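Local structure of lipoprotein (Clostridioides difficile, 7RAG) at residues Val116-Gly121 against Val143-Lys148; Leu99-Phe104 against Met153-Lys158; Leu123-Phe128 against Gln139-Asn144. The protein binds the spore cortex amidase CwlD and activates it allosterically during spore formation, as a dimeric lipoprotein related to the LolA family. All blocks are in the same frame, centred on the assembly; numbering follows the deposited sequence.

Contact 1: residues Val116-Gly121 against Val143-Lys148; sequences VKLSKG and VNADTK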
# COMPACT_ATOMS: atom_id res chain seq x y z
N VAL A 116 -13.63 -15.58 -32.41
CA VAL A 116 -13.09 -16.86 -31.95
C VAL A 116 -12.90 -17.77 -33.16
O VAL A 116 -13.81 -17.92 -33.98
CB VAL A 116 -14.01 -17.53 -30.91
CG1 VAL A 116 -13.33 -18.71 -30.30
CG2 VAL A 116 -14.37 -16.54 -29.82
N LYS A 117 -11.70 -18.35 -33.28
CA LYS A 117 -11.30 -19.14 -34.44
C LYS A 117 -10.47 -20.34 -33.98
O LYS A 117 -9.72 -20.24 -33.01
CB LYS A 117 -10.50 -18.28 -35.43
CG LYS A 117 -9.70 -19.03 -36.46
CD LYS A 117 -8.54 -18.18 -36.96
CE LYS A 117 -8.96 -16.74 -37.20
NZ LYS A 117 -7.87 -15.92 -37.80
N LEU A 118 -10.65 -21.50 -34.61
CA LEU A 118 -9.96 -22.74 -34.23
C LEU A 118 -9.03 -23.11 -35.37
O LEU A 118 -9.48 -23.65 -36.39
CB LEU A 118 -10.96 -23.85 -33.92
CG LEU A 118 -10.64 -25.03 -33.00
CD1 LEU A 118 -9.96 -24.63 -31.71
CD2 LEU A 118 -11.92 -25.75 -32.68
N SER A 119 -7.74 -22.82 -35.22
CA SER A 119 -6.82 -22.87 -36.34
C SER A 119 -5.51 -23.52 -35.90
O SER A 119 -4.86 -23.04 -34.98
CB SER A 119 -6.57 -21.46 -36.90
OG SER A 119 -5.65 -21.48 -37.98
N LYS A 120 -5.16 -24.63 -36.56
CA LYS A 120 -3.85 -25.27 -36.41
C LYS A 120 -3.52 -25.52 -34.93
O LYS A 120 -2.44 -25.18 -34.44
CB LYS A 120 -2.77 -24.43 -37.09
N GLY A 121 -4.47 -26.12 -34.22
CA GLY A 121 -4.26 -26.45 -32.82
C GLY A 121 -4.32 -25.29 -31.85
O GLY A 121 -3.89 -25.43 -30.70
N VAL A 143 -4.32 -19.50 -27.76
CA VAL A 143 -4.43 -20.46 -26.67
C VAL A 143 -4.18 -21.85 -27.23
O VAL A 143 -4.67 -22.20 -28.31
CB VAL A 143 -5.81 -20.37 -25.99
CG1 VAL A 143 -5.86 -21.29 -24.77
CG2 VAL A 143 -6.12 -18.94 -25.60
N ASN A 144 -3.41 -22.65 -26.51
CA ASN A 144 -3.21 -24.03 -26.91
C ASN A 144 -4.52 -24.79 -26.74
O ASN A 144 -5.09 -24.83 -25.65
CB ASN A 144 -2.10 -24.66 -26.06
CG ASN A 144 -1.80 -26.07 -26.46
OD1 ASN A 144 -2.60 -26.98 -26.24
ND2 ASN A 144 -0.64 -26.28 -27.03
N ALA A 145 -5.01 -25.39 -27.82
CA ALA A 145 -6.35 -25.96 -27.78
C ALA A 145 -6.42 -27.19 -26.90
O ALA A 145 -7.53 -27.60 -26.55
CB ALA A 145 -6.82 -26.32 -29.19
N ASP A 146 -5.29 -27.78 -26.53
CA ASP A 146 -5.27 -28.95 -25.66
C ASP A 146 -5.06 -28.59 -24.20
O ASP A 146 -5.81 -29.03 -23.32
CB ASP A 146 -4.18 -29.91 -26.12
CG ASP A 146 -4.47 -30.52 -27.46
OD1 ASP A 146 -5.61 -31.01 -27.64
OD2 ASP A 146 -3.57 -30.49 -28.33
N THR A 147 -4.03 -27.79 -23.91
CA THR A 147 -3.80 -27.37 -22.54
C THR A 147 -4.72 -26.24 -22.09
O THR A 147 -4.88 -26.04 -20.88
CB THR A 147 -2.35 -26.91 -22.39
OG1 THR A 147 -2.11 -25.74 -23.20
CG2 THR A 147 -1.41 -28.03 -22.80
N LYS A 148 -5.33 -25.52 -23.04
CA LYS A 148 -6.05 -24.26 -22.78
C LYS A 148 -5.16 -23.23 -22.09
O LYS A 148 -5.67 -22.29 -21.47
CB LYS A 148 -7.33 -24.48 -21.95
CG LYS A 148 -8.04 -25.80 -22.22
CD LYS A 148 -9.05 -25.69 -23.34
CE LYS A 148 -9.11 -26.96 -24.15
NZ LYS A 148 -9.08 -28.19 -23.33

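Contact 2: residues Leu99-Phe104 against Met153-Lys158; sequences LFVGDF and MEVLDK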
# COMPACT_ATOMS: atom_id res chain seq x y z
N LEU A 99 -4.67 -4.91 -17.57
CA LEU A 99 -3.85 -4.11 -16.66
C LEU A 99 -2.43 -3.91 -17.18
O LEU A 99 -1.76 -2.95 -16.80
CB LEU A 99 -3.76 -4.78 -15.30
CG LEU A 99 -4.97 -4.71 -14.38
CD1 LEU A 99 -5.74 -6.04 -14.42
CD2 LEU A 99 -4.45 -4.40 -13.00
N PHE A 100 -1.95 -4.85 -18.00
CA PHE A 100 -0.63 -4.81 -18.58
C PHE A 100 -0.71 -5.64 -19.85
O PHE A 100 -1.66 -6.40 -20.05
CB PHE A 100 0.45 -5.36 -17.63
CG PHE A 100 0.15 -6.73 -17.07
CD1 PHE A 100 0.60 -7.87 -17.71
CD2 PHE A 100 -0.62 -6.87 -15.93
CE1 PHE A 100 0.30 -9.12 -17.21
CE2 PHE A 100 -0.93 -8.12 -15.43
CZ PHE A 100 -0.47 -9.25 -16.07
N VAL A 101 0.28 -5.48 -20.71
CA VAL A 101 0.35 -6.30 -21.90
C VAL A 101 0.83 -7.69 -21.48
O VAL A 101 1.84 -7.83 -20.79
CB VAL A 101 1.24 -5.64 -22.97
CG1 VAL A 101 2.35 -4.88 -22.31
CG2 VAL A 101 1.78 -6.66 -23.95
N GLY A 102 0.05 -8.72 -21.84
CA GLY A 102 0.19 -10.05 -21.27
C GLY A 102 -0.92 -10.44 -20.32
O GLY A 102 -1.08 -11.63 -20.02
N ASP A 103 -1.70 -9.46 -19.84
CA ASP A 103 -2.84 -9.74 -18.97
C ASP A 103 -3.99 -10.26 -19.82
O ASP A 103 -4.51 -9.55 -20.67
CB ASP A 103 -3.24 -8.48 -18.22
CG ASP A 103 -4.47 -8.66 -17.36
OD1 ASP A 103 -4.87 -9.82 -17.10
OD2 ASP A 103 -5.05 -7.62 -16.96
N PHE A 104 -4.39 -11.50 -19.59
CA PHE A 104 -5.42 -12.14 -20.39
C PHE A 104 -6.65 -12.57 -19.60
O PHE A 104 -7.74 -12.59 -20.18
CB PHE A 104 -4.87 -13.37 -21.12
CG PHE A 104 -4.30 -14.40 -20.21
CD1 PHE A 104 -5.08 -15.46 -19.79
CD2 PHE A 104 -3.00 -14.29 -19.76
CE1 PHE A 104 -4.57 -16.42 -18.94
CE2 PHE A 104 -2.47 -15.25 -18.90
CZ PHE A 104 -3.26 -16.31 -18.49
N MSE A 153 0.46 -13.78 -27.53
CA MSE A 153 -0.44 -12.65 -27.63
C MSE A 153 0.18 -11.55 -28.46
O MSE A 153 1.36 -11.26 -28.31
CB MSE A 153 -0.80 -12.12 -26.26
CG MSE A 153 -1.89 -11.08 -26.37
SE MSE A 153 -1.99 -9.82 -24.89
CE MSE A 153 -3.09 -10.92 -23.65
N GLU A 154 -0.61 -10.93 -29.34
CA GLU A 154 -0.14 -9.85 -30.19
C GLU A 154 -1.03 -8.62 -30.04
O GLU A 154 -2.26 -8.72 -30.14
CB GLU A 154 -0.09 -10.28 -31.66
CG GLU A 154 0.83 -11.47 -31.93
CD GLU A 154 0.80 -11.92 -33.39
OE1 GLU A 154 -0.25 -11.75 -34.05
OE2 GLU A 154 1.83 -12.44 -33.87
N VAL A 155 -0.41 -7.47 -29.79
CA VAL A 155 -1.08 -6.18 -29.95
C VAL A 155 -0.74 -5.67 -31.35
O VAL A 155 0.44 -5.49 -31.70
CB VAL A 155 -0.66 -5.19 -28.85
CG1 VAL A 155 -1.41 -3.86 -28.96
CG2 VAL A 155 -0.88 -5.81 -27.47
N LEU A 156 -1.76 -5.49 -32.18
CA LEU A 156 -1.58 -5.07 -33.56
C LEU A 156 -1.94 -3.59 -33.69
O LEU A 156 -2.89 -3.13 -33.05
CB LEU A 156 -2.45 -5.90 -34.50
CG LEU A 156 -2.38 -7.42 -34.39
CD1 LEU A 156 -3.56 -8.00 -35.14
CD2 LEU A 156 -1.07 -8.02 -34.91
N ASP A 157 -1.17 -2.86 -34.49
CA ASP A 157 -1.52 -1.48 -34.77
C ASP A 157 -2.68 -1.45 -35.77
O ASP A 157 -3.23 -2.48 -36.16
CB ASP A 157 -0.30 -0.68 -35.23
CG ASP A 157 0.29 -1.17 -36.54
OD1 ASP A 157 -0.40 -1.85 -37.33
OD2 ASP A 157 1.47 -0.86 -36.78
N LYS A 158 -3.06 -0.25 -36.20
CA LYS A 158 -4.19 -0.16 -37.11
C LYS A 158 -3.89 -0.79 -38.47
O LYS A 158 -4.84 -1.12 -39.20
CB LYS A 158 -4.62 1.30 -37.30
CG LYS A 158 -6.09 1.47 -37.64
CD LYS A 158 -6.42 2.93 -37.86
CE LYS A 158 -5.74 3.81 -36.81
NZ LYS A 158 -6.24 3.55 -35.41

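Contact 3: residues Leu123-Phe128 against Gln139-Asn144; sequences LVLETF and QVLYVN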
# COMPACT_ATOMS: atom_id res chain seq x y z
N LEU A 123 -6.81 -22.01 -30.23
CA LEU A 123 -7.97 -21.15 -30.07
C LEU A 123 -7.47 -19.71 -30.21
O LEU A 123 -6.64 -19.26 -29.42
CB LEU A 123 -8.60 -21.42 -28.70
CG LEU A 123 -9.75 -20.64 -28.04
CD1 LEU A 123 -11.10 -21.17 -28.41
CD2 LEU A 123 -9.61 -20.65 -26.51
N VAL A 124 -7.92 -19.02 -31.25
CA VAL A 124 -7.52 -17.64 -31.53
C VAL A 124 -8.65 -16.73 -31.09
O VAL A 124 -9.80 -16.90 -31.53
CB VAL A 124 -7.20 -17.42 -33.01
CG1 VAL A 124 -6.57 -16.06 -33.23
CG2 VAL A 124 -6.28 -18.51 -33.52
N LEU A 125 -8.34 -15.77 -30.21
CA LEU A 125 -9.31 -14.85 -29.64
C LEU A 125 -8.88 -13.43 -29.98
O LEU A 125 -7.77 -13.02 -29.63
CB LEU A 125 -9.40 -15.02 -28.13
CG LEU A 125 -9.55 -16.45 -27.63
CD1 LEU A 125 -9.70 -16.44 -26.12
CD2 LEU A 125 -10.74 -17.11 -28.29
N GLU A 126 -9.76 -12.68 -30.64
CA GLU A 126 -9.45 -11.33 -31.09
C GLU A 126 -10.44 -10.33 -30.51
O GLU A 126 -11.65 -10.51 -30.64
CB GLU A 126 -9.50 -11.22 -32.61
CG GLU A 126 -8.91 -12.37 -33.36
CD GLU A 126 -9.00 -12.13 -34.85
OE1 GLU A 126 -9.55 -11.06 -35.23
OE2 GLU A 126 -8.53 -13.00 -35.62
N THR A 127 -9.93 -9.27 -29.91
CA THR A 127 -10.78 -8.18 -29.45
C THR A 127 -10.18 -6.88 -29.95
O THR A 127 -8.98 -6.81 -30.22
CB THR A 127 -10.94 -8.19 -27.91
OG1 THR A 127 -9.67 -7.96 -27.28
CG2 THR A 127 -11.48 -9.53 -27.41
N PHE A 128 -11.02 -5.86 -30.12
CA PHE A 128 -10.56 -4.50 -30.41
C PHE A 128 -10.23 -3.80 -29.11
O PHE A 128 -10.87 -4.04 -28.09
CB PHE A 128 -11.62 -3.69 -31.17
CG PHE A 128 -11.63 -3.94 -32.64
CD1 PHE A 128 -10.56 -3.55 -33.43
CD2 PHE A 128 -12.71 -4.58 -33.24
CE1 PHE A 128 -10.56 -3.79 -34.80
CE2 PHE A 128 -12.71 -4.83 -34.60
CZ PHE A 128 -11.64 -4.43 -35.38
N GLN A 139 -6.17 -6.80 -29.96
CA GLN A 139 -5.48 -7.71 -29.06
C GLN A 139 -5.82 -9.14 -29.47
O GLN A 139 -7.00 -9.52 -29.49
CB GLN A 139 -5.90 -7.44 -27.62
CG GLN A 139 -4.89 -7.82 -26.56
CD GLN A 139 -5.49 -7.74 -25.17
OE1 GLN A 139 -6.69 -7.52 -25.01
NE2 GLN A 139 -4.66 -7.91 -24.15
N VAL A 140 -4.81 -9.93 -29.84
CA VAL A 140 -5.02 -11.30 -30.29
C VAL A 140 -4.27 -12.26 -29.37
O VAL A 140 -3.05 -12.14 -29.21
CB VAL A 140 -4.57 -11.51 -31.75
CG1 VAL A 140 -4.98 -12.91 -32.21
CG2 VAL A 140 -5.18 -10.46 -32.63
N LEU A 141 -5.00 -13.23 -28.83
CA LEU A 141 -4.46 -14.24 -27.94
C LEU A 141 -4.55 -15.61 -28.59
O LEU A 141 -5.62 -16.00 -29.07
CB LEU A 141 -5.21 -14.25 -26.61
CG LEU A 141 -4.73 -15.26 -25.56
CD1 LEU A 141 -3.42 -14.86 -24.90
CD2 LEU A 141 -5.84 -15.44 -24.52
N TYR A 142 -3.43 -16.33 -28.61
CA TYR A 142 -3.38 -17.70 -29.08
C TYR A 142 -3.34 -18.61 -27.86
O TYR A 142 -2.43 -18.50 -27.03
CB TYR A 142 -2.15 -17.95 -29.96
CG TYR A 142 -2.16 -17.10 -31.20
CD1 TYR A 142 -2.60 -17.61 -32.42
CD2 TYR A 142 -1.75 -15.76 -31.16
CE1 TYR A 142 -2.63 -16.83 -33.54
CE2 TYR A 142 -1.78 -14.98 -32.29
CZ TYR A 142 -2.22 -15.52 -33.48
OH TYR A 142 -2.25 -14.72 -34.60
N VAL A 143 -4.32 -19.50 -27.76
CA VAL A 143 -4.43 -20.46 -26.67
C VAL A 143 -4.18 -21.85 -27.23
O VAL A 143 -4.67 -22.20 -28.31
CB VAL A 143 -5.81 -20.37 -25.99
CG1 VAL A 143 -5.86 -21.29 -24.77
CG2 VAL A 143 -6.12 -18.94 -25.60
N ASN A 144 -3.41 -22.65 -26.51
CA ASN A 144 -3.21 -24.03 -26.91
C ASN A 144 -4.52 -24.79 -26.74
O ASN A 144 -5.09 -24.83 -25.65
CB ASN A 144 -2.10 -24.66 -26.06
CG ASN A 144 -1.80 -26.07 -26.46
OD1 ASN A 144 -2.60 -26.98 -26.24
ND2 ASN A 144 -0.64 -26.28 -27.03

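Contact 1: residues Val116-Gly121 against Val143-Lys148
Gly121 and Ala145 make most of this small surface contact, with Leu118 at its margin. A single backbone bond joins the two segments: Ala145 N donates to Gly121 O at 3.1 Å. The N-H points almost straight at the oxygen (162°), but the donor stands well above the carbonyl plane of Gly121. The methyl of Ala145 comes down beside the same oxygen, with Ala145 CB 3.4 Å from Gly121 O, and so the alanine meets the carbonyl with both its N-H and its side chain. Leu118 reaches in from the preceding strand through one branch, CD1, which lies 4.4 Å from Ala145 CB; this is a loose apolar contact.

Both partners sit at chain reversals. Gly121 has positive phi and follows Lys120 in a two-residue turn, close to type I', that links strands 115-119 and 122-128. On the other side the backbone is held by the side chain of Asn144. Asn144 OD1 accepts from Asp146 N at 2.8 Å and from Thr147 N at 2.9 Å, the two donors arriving from opposite faces of the amide, while Asn144 ND2 bonds Glu151. The contact thus continues the pairing of strands 122-128 and 138-144 by one bond past the strand end, into an Asx turn that leads toward strand 150-156.

Contact 2: residues Leu99-Phe104 against Met153-Lys158
This is a buried, largely apolar contact in which the side chains of Met153 and Val155, on strand 150-156, pack against a turn in the long connection between the two five-stranded sheets of the chain. Met153, present as selenomethionine, does most of the touching. Its CG is anti to the backbone N (chi1 -172°), which carries the chain out from the strand, and the bend at chi3 (-84°) then turns the terminal methyl toward Asp103 O and Phe104 CB, at the exit of the turn. Met153 SE lies 3.8 Å from Gly102 N, while Met153 CE is 3.6 Å from Asp103 O and 3.9 Å from Phe104 CB. Farther along, Val101 CG2 and Val155 CG2 meet at 4.5 Å, a lighter apolar touch.

The turn itself is stiffened from within. Asp103 N donates to Phe100 O at 3.1 Å, closing a type II turn whose third residue, Gly102, has positive phi. The carboxylate of Asp103 folds back toward the start of the segment: Asp103 OD2 accepts from Leu99 N at 2.8 Å, through its anti lone pair and along a nearly straight N-H (175°). Asp103 CB lies over the centre of one face of the Phe100 ring. Gly102 O lies in plane at the edge of the Phe104 ring and also bonds Tyr168 OH.

The surroundings extend beyond the chain. Phe100 meets His46 of the second subunit edge-to-face, Phe104 packs on Tyr25 and Ile19 of that subunit, and Val101 touches Gly60 of the amidase chain. A type II turn seated on the inner side chains of an antiparallel sheet thus lies where the lipoprotein dimer and the amidase come together.

Contact 3: residues Leu123-Phe128 against Gln139-Asn144
Backbone pairing between Leu123-Phe128 and Gln139-Asn144 is regular and antiparallel, the short strand axes lying 4.7 Å apart at 166°. Leu123 with Val143, Leu125 with Leu141 and Thr127 with Gln139 are the hydrogen-bonded pairs, each contributing two reciprocal N-H...O=C bonds. The shortest joins Gln139 N to Thr127 O at 2.8 Å. Leu125 N lies 3.0 Å from Leu141 O. In the non-hydrogen-bonded pairs between them, CA-H groups supplement the bonding, as where Val140 CA approaches Leu125 O at 3.3 Å.

Apolar contacts fall on both faces of the sheet. On one, Leu123 and Val143 run side by side, with Leu123 CD2 3.8 Å from Val143 CB, and Leu125 CD1 is near Leu141 CD2. This face, carrying Thr127 and Gln139 as well, is overlaid in part by Lys8, Tyr12 and Phe15 of the second subunit. On the other, Val124 meets two neighbours through different branches. Its CG1, anti to the backbone N (chi1 -171°), crosses Val140 CG1 at 3.7 Å, while Val124 CG2 touches Tyr142 CD1 at 3.9 Å. The aliphatic part of Glu126 lies alongside Val140.

On the face of Val124 and Tyr142, Lys152 makes a cation-pi contact with the Tyr142 ring. The arrangement is a beta hairpin whose two strands occupy interior positions in the five-stranded antiparallel sheet, consistent with the curved sheet of the LolA family.

All three contacts reach the antiparallel sheet of strands 115-119 to 162-173, contact 2 through strand 150-156 alone. Contacts 1 and 3 have centres about 9 Å apart and share Val143 and Asn144; Lys117 O of contact 1 lies 2.8 Å from Val124 N of contact 3, between neighbouring strands. Contact 2 begins on the next strand over, where Glu154 N is 2.7 Å from Val140 O; its centre is about 10 Å from that of contact 3 and about 18 Å from that of contact 1. Each contact also meets the second subunit, and contact 2 additionally touches the amidase through Val101, placing the sheet at the dimer interface.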